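Local coordinates for amidase (Bacillus anthracis, PDB 5EWQ), which probably hydrolyses carboxylic amides to the acid and ammonia as a member of the amidase-signature family, at residues Leu85-Glu90 with Ser208-Ala213; Glu97-Leu102 with Gly159-Gly164; Ser112-Ile117 with Ala274-Ala279; Pro118-Asp123 with Asp215-Ala220; Val125-Val130 with Thr150-Leu155. One frame throughout, in Å; residues are numbered along the deposited sequence.

Interaction 1. Residues Leu85-Glu90 with Ser208-Ala213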
# COMPACT_ATOMS: atom_id res chain seq x y z
N LEU A 85 9.31 9.71 11.89
CA LEU A 85 8.27 8.72 11.64
C LEU A 85 8.88 7.37 11.28
O LEU A 85 8.26 6.33 11.51
CB LEU A 85 7.34 9.19 10.52
CG LEU A 85 6.65 10.54 10.75
CD1 LEU A 85 5.77 10.90 9.56
CD2 LEU A 85 5.84 10.53 12.03
N ASN A 86 10.08 7.40 10.72
CA ASN A 86 10.80 6.19 10.32
C ASN A 86 9.96 5.29 9.42
O ASN A 86 9.63 4.16 9.78
CB ASN A 86 11.26 5.41 11.56
CG ASN A 86 12.31 4.37 11.23
OD1 ASN A 86 13.01 4.46 10.22
ND2 ASN A 86 12.44 3.37 12.10
N SER A 87 9.61 5.81 8.25
CA SER A 87 8.75 5.08 7.32
C SER A 87 9.47 4.77 6.01
O SER A 87 8.90 4.13 5.12
CB SER A 87 7.48 5.87 7.04
OG SER A 87 7.78 7.10 6.39
N VAL A 88 10.71 5.23 5.89
CA VAL A 88 11.49 5.02 4.68
C VAL A 88 12.68 4.10 4.95
O VAL A 88 13.50 4.37 5.82
CB VAL A 88 12.01 6.35 4.11
CG1 VAL A 88 12.85 6.11 2.87
CG2 VAL A 88 10.84 7.28 3.79
N THR A 89 12.76 3.01 4.19
CA THR A 89 13.85 2.06 4.34
C THR A 89 15.01 2.40 3.40
O THR A 89 16.17 2.36 3.80
CB THR A 89 13.40 0.61 4.06
OG1 THR A 89 12.72 0.56 2.80
CG2 THR A 89 12.47 0.12 5.15
N GLU A 90 14.68 2.73 2.16
CA GLU A 90 15.70 2.98 1.15
C GLU A 90 15.45 4.26 0.38
O GLU A 90 14.31 4.68 0.21
CB GLU A 90 15.79 1.80 0.19
CG GLU A 90 17.20 1.44 -0.23
CD GLU A 90 17.99 0.79 0.89
OE1 GLU A 90 19.21 1.01 0.96
OE2 GLU A 90 17.38 0.05 1.69
N SER A 208 4.21 2.79 3.19
CA SER A 208 3.62 3.24 1.94
C SER A 208 2.45 4.18 2.21
O SER A 208 2.13 5.03 1.38
CB SER A 208 3.15 2.04 1.11
OG SER A 208 4.25 1.22 0.75
N ALA A 209 1.82 4.02 3.37
CA ALA A 209 0.74 4.90 3.78
C ALA A 209 1.29 6.21 4.33
O ALA A 209 0.70 7.27 4.15
CB ALA A 209 -0.14 4.22 4.82
N THR A 210 2.44 6.12 5.01
CA THR A 210 3.02 7.27 5.69
C THR A 210 3.66 8.27 4.72
O THR A 210 3.54 9.48 4.89
CB THR A 210 4.08 6.83 6.71
OG1 THR A 210 3.54 5.81 7.56
CG2 THR A 210 4.52 8.01 7.57
N VAL A 211 4.33 7.75 3.69
CA VAL A 211 5.04 8.60 2.74
C VAL A 211 4.11 9.53 1.98
O VAL A 211 4.51 10.63 1.58
CB VAL A 211 5.85 7.75 1.73
CG1 VAL A 211 7.01 7.07 2.42
CG2 VAL A 211 4.95 6.73 1.05
N VAL A 212 2.87 9.11 1.77
CA VAL A 212 1.89 9.95 1.09
C VAL A 212 1.10 10.77 2.10
O VAL A 212 0.57 11.83 1.77
CB VAL A 212 0.92 9.12 0.23
CG1 VAL A 212 1.64 8.56 -0.99
CG2 VAL A 212 0.29 8.00 1.04
N ALA A 213 1.03 10.29 3.34
CA ALA A 213 0.34 11.01 4.40
C ALA A 213 1.16 12.21 4.86
O ALA A 213 0.63 13.29 5.09
CB ALA A 213 0.05 10.09 5.57
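Thr210 of helix 206-213 meets Ser87, just before strand 88-91, through carbon: CB of Thr210 lies 3.5 Å from CB of Ser87. Its methyl CG2, set anti to the backbone N, points between two residues of 85-90. It sits 3.6 Å from Ser87 OG and 3.7 Å from CD1 of Leu85, whose branch comes in at a slant from the loop ahead of the strand. The hydroxyl of Thr210 is used away from this contact: OG1 bonds with Gln236 OE1, and also with Ser206 O one helical turn earlier and with Asn190 ND2. Ser87 OG is likewise engaged elsewhere, with Asp79 OD1, while the other oxygen of the same carboxylate, Asp79 OD2, takes the N-H of Val88.

One residue on, Val211 offers its CG1, placed anti to its own carbonyl carbon (chi1 -69°). That methyl lies 4.0 Å from Ser87 OG and 4.1 Å from CG2 of Val88, the two valines approaching at about a right angle. Val211 also packs on Ala220 of strand 219-223, so the helix joins an inner strand of the large mixed sheet to the approach to its outermost strand 88-91. Without any hydrogen bond between the two segments, the join is made by van der Waals packing of methyls, the two CB atoms and the serine oxygen, and the buried hydroxyls take their partners from the surrounding chain.

Interaction 2. Residues Glu97-Leu102 with Gly159-Gly164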
# COMPACT_ATOMS: atom_id res chain seq x y z
N GLU A 97 19.56 12.39 -10.36
CA GLU A 97 20.11 12.19 -11.70
C GLU A 97 19.02 11.77 -12.68
O GLU A 97 19.02 12.17 -13.84
CB GLU A 97 21.23 11.15 -11.67
CG GLU A 97 21.89 10.92 -13.02
CD GLU A 97 23.18 10.14 -12.91
OE1 GLU A 97 23.12 8.89 -12.86
OE2 GLU A 97 24.26 10.77 -12.88
N GLU A 98 18.08 10.96 -12.20
CA GLU A 98 16.95 10.54 -13.02
C GLU A 98 15.94 11.67 -13.17
O GLU A 98 15.30 11.80 -14.21
CB GLU A 98 16.27 9.30 -12.41
CG GLU A 98 17.15 8.06 -12.40
CD GLU A 98 16.49 6.90 -11.67
OE1 GLU A 98 15.26 6.92 -11.50
OE2 GLU A 98 17.22 5.96 -11.28
N ALA A 99 15.81 12.49 -12.13
CA ALA A 99 14.86 13.60 -12.14
C ALA A 99 15.27 14.68 -13.13
O ALA A 99 14.43 15.21 -13.86
CB ALA A 99 14.73 14.19 -10.74
N ARG A 100 16.56 15.01 -13.15
CA ARG A 100 17.07 16.03 -14.06
C ARG A 100 16.94 15.58 -15.51
O ARG A 100 16.66 16.39 -16.39
CB ARG A 100 18.54 16.34 -13.75
CG ARG A 100 18.78 16.87 -12.34
CD ARG A 100 20.23 17.31 -12.16
NE ARG A 100 20.53 17.65 -10.77
CZ ARG A 100 21.23 16.88 -9.94
NH1 ARG A 100 21.72 15.72 -10.37
NH2 ARG A 100 21.46 17.27 -8.70
N LYS A 101 17.14 14.29 -15.75
CA LYS A 101 17.03 13.73 -17.09
C LYS A 101 15.58 13.76 -17.58
O LYS A 101 15.31 13.90 -18.77
CB LYS A 101 17.57 12.30 -17.13
CG LYS A 101 17.64 11.70 -18.52
CD LYS A 101 18.25 10.31 -18.49
CE LYS A 101 18.34 9.72 -19.89
NZ LYS A 101 18.96 8.36 -19.89
N LEU A 102 14.64 13.64 -16.64
CA LEU A 102 13.22 13.71 -16.96
C LEU A 102 12.80 15.16 -17.20
O LEU A 102 11.77 15.41 -17.84
CB LEU A 102 12.38 13.09 -15.85
CG LEU A 102 12.51 11.57 -15.70
CD1 LEU A 102 11.81 11.09 -14.43
CD2 LEU A 102 11.94 10.86 -16.92
N GLY A 159 7.33 7.35 -17.53
CA GLY A 159 8.09 8.49 -17.05
C GLY A 159 8.34 8.51 -15.55
O GLY A 159 9.21 9.23 -15.07
N ALA A 160 7.58 7.71 -14.81
CA ALA A 160 7.72 7.66 -13.36
C ALA A 160 9.03 6.99 -12.96
O ALA A 160 9.59 6.20 -13.72
CB ALA A 160 6.54 6.92 -12.73
N PHE A 161 9.52 7.32 -11.77
CA PHE A 161 10.74 6.72 -11.25
C PHE A 161 10.61 6.44 -9.76
O PHE A 161 9.86 7.11 -9.05
CB PHE A 161 11.95 7.62 -11.52
CG PHE A 161 11.98 8.87 -10.67
CD1 PHE A 161 11.23 9.98 -11.02
CD2 PHE A 161 12.77 8.93 -9.53
CE1 PHE A 161 11.26 11.12 -10.25
CE2 PHE A 161 12.80 10.07 -8.75
CZ PHE A 161 12.04 11.17 -9.11
N VAL A 162 11.35 5.44 -9.28
CA VAL A 162 11.29 5.06 -7.88
C VAL A 162 12.14 6.00 -7.01
O VAL A 162 13.37 6.00 -7.10
CB VAL A 162 11.76 3.61 -7.66
CG1 VAL A 162 11.63 3.23 -6.19
CG2 VAL A 162 10.97 2.66 -8.54
N LEU A 163 11.47 6.79 -6.18
CA LEU A 163 12.14 7.71 -5.28
C LEU A 163 12.87 6.96 -4.17
O LEU A 163 14.00 7.30 -3.81
CB LEU A 163 11.14 8.70 -4.67
CG LEU A 163 11.69 9.65 -3.60
CD1 LEU A 163 12.75 10.56 -4.18
CD2 LEU A 163 10.56 10.46 -2.98
N GLY A 164 12.22 5.93 -3.64
CA GLY A 164 12.79 5.13 -2.57
C GLY A 164 11.88 3.99 -2.17
O GLY A 164 10.93 3.66 -2.88
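Helix 95-104 follows strand 88-91, the outermost strand of the mixed sheet, and packs beside its sheet neighbour, strand 161-166. The axes of helix residues 97-102 and strand residues 161-164 approach to 9.8 Å and run at 145°, nearer antiparallel than parallel. Phe161 fills most of the interval. Its ring is reached obliquely by three residues on one flank of the helix.

Leu102 makes the closest apolar approach, with CD1 3.6 Å from Phe161 CD1. The same methyl lies 3.3 Å from Gly159 O, so it touches both a carbonyl oxygen and the ring. Ala99 adds a looser touch, its CB 4.4 Å from Phe161 CZ. One turn before Leu102, the extended chain of Glu98 brings OE1 to 3.4 Å from Phe161 CB, its carboxylate steeply inclined to the ring at 78°; OE2 has a weak hydrogen bond with Asn92 ND2.

Ala99 and Phe161 both also touch Thr68 of helix 64-79, and Phe161 touches Pro118 of the adjacent strand. The contact is dispersion packing about one phenylalanine, with the carboxylate of Glu98 at its partly exposed border.

Interaction 3. Residues Ser112-Ile117 with Ala274-Ala279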
# COMPACT_ATOMS: atom_id res chain seq x y z
N SER A 112 2.26 10.82 -20.20
CA SER A 112 1.40 10.33 -19.13
C SER A 112 1.40 11.25 -17.92
O SER A 112 2.28 12.11 -17.78
CB SER A 112 1.84 8.92 -18.71
N ASN A 113 0.41 11.08 -17.05
CA ASN A 113 0.32 11.86 -15.82
C ASN A 113 1.41 11.49 -14.83
O ASN A 113 1.68 12.24 -13.88
CB ASN A 113 -1.05 11.67 -15.17
CG ASN A 113 -2.16 12.42 -15.90
OD1 ASN A 113 -1.98 13.57 -16.30
ND2 ASN A 113 -3.30 11.77 -16.06
N LEU A 114 2.04 10.34 -15.04
CA LEU A 114 3.04 9.82 -14.12
C LEU A 114 4.45 10.25 -14.47
O LEU A 114 5.40 9.94 -13.74
CB LEU A 114 2.97 8.29 -14.10
CG LEU A 114 1.68 7.70 -13.52
CD1 LEU A 114 1.58 6.23 -13.85
CD2 LEU A 114 1.66 7.90 -12.02
N TYR A 115 4.60 10.97 -15.58
CA TYR A 115 5.92 11.38 -16.05
C TYR A 115 6.61 12.30 -15.04
O TYR A 115 6.08 13.34 -14.66
CB TYR A 115 5.82 12.09 -17.40
CG TYR A 115 7.17 12.43 -18.00
CD1 TYR A 115 7.84 11.53 -18.81
CD2 TYR A 115 7.78 13.66 -17.75
CE1 TYR A 115 9.08 11.83 -19.35
CE2 TYR A 115 9.01 13.97 -18.28
CZ TYR A 115 9.65 13.05 -19.08
OH TYR A 115 10.88 13.36 -19.62
N GLY A 116 7.80 11.89 -14.60
CA GLY A 116 8.60 12.69 -13.68
C GLY A 116 8.16 12.57 -12.24
O GLY A 116 8.81 13.10 -11.34
N ILE A 117 7.05 11.87 -12.01
CA ILE A 117 6.52 11.70 -10.66
C ILE A 117 7.29 10.64 -9.88
O ILE A 117 7.35 9.48 -10.30
CB ILE A 117 5.03 11.32 -10.69
CG1 ILE A 117 4.21 12.40 -11.41
CG2 ILE A 117 4.51 11.10 -9.28
CD1 ILE A 117 4.29 13.76 -10.75
N ALA A 274 -5.74 6.35 -8.81
CA ALA A 274 -6.12 5.80 -10.11
C ALA A 274 -5.06 6.12 -11.16
O ALA A 274 -4.88 5.36 -12.12
CB ALA A 274 -7.47 6.34 -10.53
N THR A 275 -4.39 7.25 -10.99
CA THR A 275 -3.32 7.65 -11.90
C THR A 275 -2.17 6.65 -11.85
O THR A 275 -1.65 6.23 -12.88
CB THR A 275 -2.79 9.06 -11.55
OG1 THR A 275 -3.83 10.02 -11.74
CG2 THR A 275 -1.61 9.42 -12.43
N LEU A 276 -1.78 6.27 -10.64
CA LEU A 276 -0.73 5.28 -10.44
C LEU A 276 -1.19 3.90 -10.88
O LEU A 276 -0.40 3.09 -11.38
CB LEU A 276 -0.30 5.25 -8.97
CG LEU A 276 0.80 4.26 -8.59
CD1 LEU A 276 2.08 4.58 -9.33
CD2 LEU A 276 1.04 4.28 -7.09
N PHE A 277 -2.48 3.63 -10.70
CA PHE A 277 -3.06 2.33 -11.01
C PHE A 277 -3.05 2.03 -12.51
O PHE A 277 -3.18 0.88 -12.92
CB PHE A 277 -4.49 2.25 -10.46
CG PHE A 277 -5.11 0.89 -10.57
CD1 PHE A 277 -4.54 -0.20 -9.92
CD2 PHE A 277 -6.28 0.69 -11.28
CE1 PHE A 277 -5.11 -1.46 -10.01
CE2 PHE A 277 -6.86 -0.56 -11.37
CZ PHE A 277 -6.27 -1.63 -10.73
N ASN A 278 -2.88 3.07 -13.31
CA ASN A 278 -2.84 2.92 -14.76
C ASN A 278 -1.60 2.19 -15.26
O ASN A 278 -1.66 1.45 -16.24
CB ASN A 278 -2.92 4.29 -15.44
CG ASN A 278 -4.30 4.92 -15.34
OD1 ASN A 278 -5.31 4.22 -15.27
ND2 ASN A 278 -4.35 6.24 -15.33
N ALA A 279 -0.48 2.39 -14.57
CA ALA A 279 0.79 1.82 -15.00
C ALA A 279 1.10 0.49 -14.32
O ALA A 279 1.97 -0.26 -14.76
CB ALA A 279 1.92 2.80 -14.76
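The flat amide of Asn113 stacks on nothing across this contact: the residue meets Thr275 of helix 270-280 through its aliphatic CB, which lies 3.6 Å from Thr275 CG2. The other planar group involved is a backbone one, the carbonyl of Thr275, and it is touched at its oxygen: Leu114 CD1 lies 3.4 Å and Leu114 CG 3.7 Å from Thr275 O.

Leu114 carries most of the contact. Its CG stands anti to the carbonyl carbon (chi1 -66°), and the branch beyond it forks over the helix surface. CD1 runs on to the CB of Ala279, 3.6 Å away and one turn further along the helix, whereas CD2 turns back to Thr275 CG2 at 3.6 Å and reaches Leu276 CD1 at 4.3 Å. The side chains of Leu114 and Thr275 lie alongside each other, pointing opposite ways. The methyl of Thr275 is shared by Asn113 and Leu114; its hydroxyl is bonded back along its own helix to Lys271 O.

Two successive beta turns, type I from Ser112 to Tyr115 and type II from Leu114 to Ile117, shape the loop leading into strand 118-122 and present Leu114 to the helix. Leu114 and Leu276 also rest on Leu219 of strand 219-223, so loop, helix and sheet share one hydrophobic cluster. No hydrogen bond links the two segments, and what holds the loop to the helix is the fit of a branched leucine over a helical ridge of methyls and one carbonyl.

Interaction 4. Residues Pro118-Asp123 with Asp215-Ala220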
# COMPACT_ATOMS: atom_id res chain seq x y z
N PRO A 118 7.87 11.03 -8.74
CA PRO A 118 8.56 10.09 -7.85
C PRO A 118 7.57 9.14 -7.17
O PRO A 118 6.54 9.58 -6.67
CB PRO A 118 9.24 11.00 -6.83
CG PRO A 118 8.42 12.24 -6.83
CD PRO A 118 7.93 12.41 -8.23
N VAL A 119 7.90 7.85 -7.15
CA VAL A 119 7.04 6.85 -6.52
C VAL A 119 7.82 6.03 -5.50
O VAL A 119 8.96 5.63 -5.75
CB VAL A 119 6.42 5.90 -7.57
CG1 VAL A 119 5.44 4.94 -6.91
CG2 VAL A 119 5.72 6.69 -8.66
N VAL A 120 7.22 5.80 -4.34
CA VAL A 120 7.85 4.98 -3.31
C VAL A 120 7.18 3.61 -3.24
O VAL A 120 6.00 3.49 -2.91
CB VAL A 120 7.78 5.65 -1.93
CG1 VAL A 120 8.23 4.68 -0.84
CG2 VAL A 120 8.62 6.91 -1.90
N VAL A 121 7.95 2.57 -3.55
CA VAL A 121 7.43 1.20 -3.51
C VAL A 121 7.74 0.54 -2.18
O VAL A 121 8.67 0.94 -1.47
CB VAL A 121 7.99 0.35 -4.66
CG1 VAL A 121 7.61 0.95 -6.00
CG2 VAL A 121 9.51 0.23 -4.54
N LYS A 122 6.95 -0.48 -1.83
CA LYS A 122 7.14 -1.20 -0.57
C LYS A 122 8.49 -1.91 -0.56
O LYS A 122 9.04 -2.22 -1.62
CB LYS A 122 5.99 -2.19 -0.37
CG LYS A 122 5.83 -2.70 1.05
CD LYS A 122 4.57 -3.54 1.18
CE LYS A 122 4.33 -3.98 2.61
NZ LYS A 122 3.06 -4.76 2.76
N ASP A 123 9.02 -2.17 0.63
CA ASP A 123 10.36 -2.72 0.78
C ASP A 123 10.48 -4.15 0.24
O ASP A 123 11.58 -4.70 0.14
CB ASP A 123 10.78 -2.69 2.26
CG ASP A 123 12.25 -3.02 2.46
OD1 ASP A 123 13.10 -2.15 2.22
OD2 ASP A 123 12.54 -4.17 2.87
N ASP A 215 3.49 13.57 3.08
CA ASP A 215 3.99 14.20 1.86
C ASP A 215 5.48 13.95 1.64
O ASP A 215 6.24 14.88 1.34
CB ASP A 215 3.72 15.71 1.89
CG ASP A 215 2.24 16.03 1.78
OD1 ASP A 215 1.56 16.09 2.83
OD2 ASP A 215 1.75 16.23 0.64
N PHE A 216 5.90 12.70 1.80
CA PHE A 216 7.26 12.30 1.47
C PHE A 216 7.31 11.84 0.02
O PHE A 216 8.39 11.64 -0.54
CB PHE A 216 7.74 11.18 2.40
CG PHE A 216 7.85 11.59 3.85
CD1 PHE A 216 8.04 12.91 4.19
CD2 PHE A 216 7.75 10.64 4.85
CE1 PHE A 216 8.14 13.29 5.52
CE2 PHE A 216 7.85 11.01 6.18
CZ PHE A 216 8.04 12.34 6.52
N ALA A 217 6.13 11.69 -0.57
CA ALA A 217 5.98 11.24 -1.95
C ALA A 217 4.55 11.48 -2.42
O ALA A 217 3.62 11.44 -1.61
CB ALA A 217 6.36 9.77 -2.08
N PRO A 218 4.37 11.73 -3.72
CA PRO A 218 3.01 11.92 -4.26
C PRO A 218 2.23 10.62 -4.29
O PRO A 218 1.05 10.59 -3.95
CB PRO A 218 3.26 12.44 -5.68
CG PRO A 218 4.72 12.78 -5.75
CD PRO A 218 5.39 11.88 -4.77
N LEU A 219 2.91 9.54 -4.69
CA LEU A 219 2.28 8.24 -4.82
C LEU A 219 3.11 7.15 -4.15
O LEU A 219 4.30 7.34 -3.89
CB LEU A 219 2.07 7.90 -6.30
CG LEU A 219 1.27 8.93 -7.10
CD1 LEU A 219 1.25 8.57 -8.57
CD2 LEU A 219 -0.14 9.04 -6.56
N ALA A 220 2.48 6.01 -3.87
CA ALA A 220 3.18 4.91 -3.23
C ALA A 220 2.57 3.56 -3.62
O ALA A 220 1.39 3.47 -3.95
CB ALA A 220 3.15 5.07 -1.72
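Val120 reaches toward Ala217 from a CB that stands on the same face of the sheet as Ala220. From that CB one branch, CG2, is directed anti to the valine's carbonyl carbon and ends 3.6 Å from Ala217 CB; the other, CG1, anti to the backbone N (chi1 171°), turns toward Gly164 of the neighbouring strand 161-166. The valine therefore touches the lead-in to strand 219-223 with one branch and strand 161-166 with the other.

Beneath it the backbones run parallel. Val120 N gives a weak but nearly straight hydrogen bond to Leu219 O, 3.3 Å at 173°. Val120 O makes a CA-H...O contact with Ala220 CA at 3.2 Å, and the backbone of Val120 is also hydrogen-bonded to Val221. At the head of the pair two prolines meet, Pro118 CG 3.7 Å from Pro218 CD, with the side chains at about a right angle; both touch Tyr71 of helix 64-79.

This is the junction of two inner strands, 118-122 and 219-223, in the mixed sheet of the amidase-signature fold. At the other end of its strand, Lys122 NZ bonds with Ser204, Ser205 and Thr223; it is probably the lysine of the family's Ser-cisSer-Lys triad, which bonds a serine of the glycine/serine-rich loop. With prolines unable to donate a backbone hydrogen bond at the head of the pair, cohesion there comes from ring packing, and the parallel ladder takes over from Val120 onward.

Interaction 5. Residues Val125-Val130 with Thr150-Leu155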
# COMPACT_ATOMS: atom_id res chain seq x y z
N VAL A 125 9.47 -4.94 -2.82
CA VAL A 125 9.38 -4.80 -4.27
C VAL A 125 10.77 -4.63 -4.89
O VAL A 125 11.55 -3.78 -4.46
CB VAL A 125 8.50 -3.60 -4.66
CG1 VAL A 125 8.37 -3.50 -6.18
CG2 VAL A 125 7.12 -3.73 -4.02
N GLN A 126 11.07 -5.43 -5.91
CA GLN A 126 12.41 -5.49 -6.48
C GLN A 126 12.76 -4.28 -7.35
O GLN A 126 11.96 -3.82 -8.15
CB GLN A 126 12.58 -6.76 -7.31
CG GLN A 126 12.62 -8.04 -6.50
CD GLN A 126 12.75 -9.28 -7.36
OE1 GLN A 126 12.63 -10.41 -6.88
NE2 GLN A 126 13.00 -9.08 -8.65
N THR A 127 13.98 -3.79 -7.16
CA THR A 127 14.57 -2.78 -8.04
C THR A 127 15.97 -3.23 -8.44
O THR A 127 16.65 -3.91 -7.67
CB THR A 127 14.63 -1.39 -7.39
OG1 THR A 127 15.37 -1.47 -6.16
CG2 THR A 127 13.23 -0.87 -7.10
N ALA A 128 16.41 -2.86 -9.64
CA ALA A 128 17.67 -3.36 -10.17
C ALA A 128 18.86 -2.46 -9.86
O ALA A 128 18.81 -1.25 -10.06
CB ALA A 128 17.56 -3.55 -11.68
N LYS A 129 19.92 -3.07 -9.33
CA LYS A 129 21.23 -2.43 -9.16
C LYS A 129 21.26 -1.22 -8.23
O LYS A 129 22.33 -0.69 -7.94
CB LYS A 129 21.78 -2.02 -10.53
N VAL A 130 20.10 -0.79 -7.74
CA VAL A 130 20.03 0.45 -6.97
C VAL A 130 19.61 0.23 -5.52
O VAL A 130 20.40 0.47 -4.60
CB VAL A 130 19.06 1.45 -7.62
CG1 VAL A 130 18.96 2.71 -6.79
CG2 VAL A 130 19.52 1.78 -9.04
N THR A 150 7.87 -6.07 -12.32
CA THR A 150 7.18 -5.69 -13.55
C THR A 150 6.41 -4.38 -13.38
O THR A 150 6.32 -3.59 -14.32
CB THR A 150 6.20 -6.79 -14.00
OG1 THR A 150 5.28 -7.08 -12.95
CG2 THR A 150 6.97 -8.06 -14.36
N ILE A 151 5.88 -4.16 -12.19
CA ILE A 151 5.16 -2.92 -11.90
C ILE A 151 6.11 -1.73 -11.88
O ILE A 151 5.73 -0.61 -12.20
CB ILE A 151 4.39 -3.00 -10.56
CG1 ILE A 151 5.35 -3.32 -9.41
CG2 ILE A 151 3.30 -4.05 -10.64
CD1 ILE A 151 4.67 -3.39 -8.06
N VAL A 152 7.36 -1.98 -11.50
CA VAL A 152 8.39 -0.95 -11.50
C VAL A 152 8.86 -0.69 -12.93
O VAL A 152 9.08 0.45 -13.33
CB VAL A 152 9.59 -1.33 -10.62
CG1 VAL A 152 10.70 -0.30 -10.74
CG2 VAL A 152 9.15 -1.48 -9.17
N LYS A 153 9.01 -1.77 -13.70
CA LYS A 153 9.42 -1.68 -15.09
C LYS A 153 8.38 -0.93 -15.92
O LYS A 153 8.72 -0.13 -16.78
CB LYS A 153 9.66 -3.07 -15.67
CG LYS A 153 10.18 -3.07 -17.10
CD LYS A 153 10.44 -4.49 -17.59
N GLN A 154 7.11 -1.20 -15.64
CA GLN A 154 6.02 -0.54 -16.35
C GLN A 154 5.85 0.91 -15.89
O GLN A 154 5.36 1.75 -16.65
CB GLN A 154 4.71 -1.30 -16.15
CG GLN A 154 4.66 -2.65 -16.85
CD GLN A 154 3.37 -3.40 -16.59
OE1 GLN A 154 2.48 -2.91 -15.89
NE2 GLN A 154 3.25 -4.60 -17.16
N LEU A 155 6.25 1.19 -14.66
CA LEU A 155 6.18 2.54 -14.12
C LEU A 155 7.12 3.49 -14.85
O LEU A 155 6.78 4.65 -15.09
CB LEU A 155 6.49 2.55 -12.62
CG LEU A 155 5.29 2.50 -11.68
CD1 LEU A 155 5.74 2.52 -10.22
CD2 LEU A 155 4.36 3.66 -11.97
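Residues 125-127 run extended, though not as a strand, past the flank of helix 150-155, with the CA atoms of Thr127 and Val152 7.3 Å apart. Val152 is the helix residue that most of the loop's contacts reach. Its CG2, anti to the carbonyl carbon, lies 3.7 Å from Val125 CG1 and 3.8 Å from the backbone oxygen of Gln126, so one methyl touches both a side chain and a peptide group. The other branch, CG1, points along the loop to Thr127 CG2 at 4.5 Å, a loose approach.

Val125 CG1 also meets Ile151. The isoleucine's own CB stands off to the side, but with CG1 set between backbone N and carbonyl carbon (chi1 57°) and the chain extended beyond it, CD1 swings in to 4.2 Å, the two side chains lying roughly at right angles.

The loop leaves strand 118-122, and the chain returns through helix 150-155 to the adjacent parallel strand 161-166, so the contact ties together the connection of a beta-alpha-beta unit. Val152 touches Val162 of that second strand as well.

The side-chain polar groups of Gln126 and Thr127 find partners outside the two segments. The amide of Gln126 bonds with Tyr374 OH through OE1 and with Gln147 O through NE2, while Lys165 NZ, from strand 161-166, is bonded to both Val125 O and Thr127 OG1.

The five contacts surround one end of the large mixed sheet, where strands 88-91, 161-166, 118-122 and 219-223 lie side by side. Interaction 4 joins the last two; interaction 1, its centre 8 Å away, adds helix 206-213 on the face bearing Ala220. Interactions 3 and 5 bring helices 270-280 and 150-155 to the face bearing Leu219, where Leu155 packs on Leu276. Interaction 2 adds helix 95-104 beside strand 161-166, about 13 Å from interaction 3 between centres. Along the chain interaction 5 is nested inside each of the others, while interactions 1 and 4 cross. Helices on both faces thus enclose the strands, as in the alpha/beta/alpha core of amidase-signature enzymes.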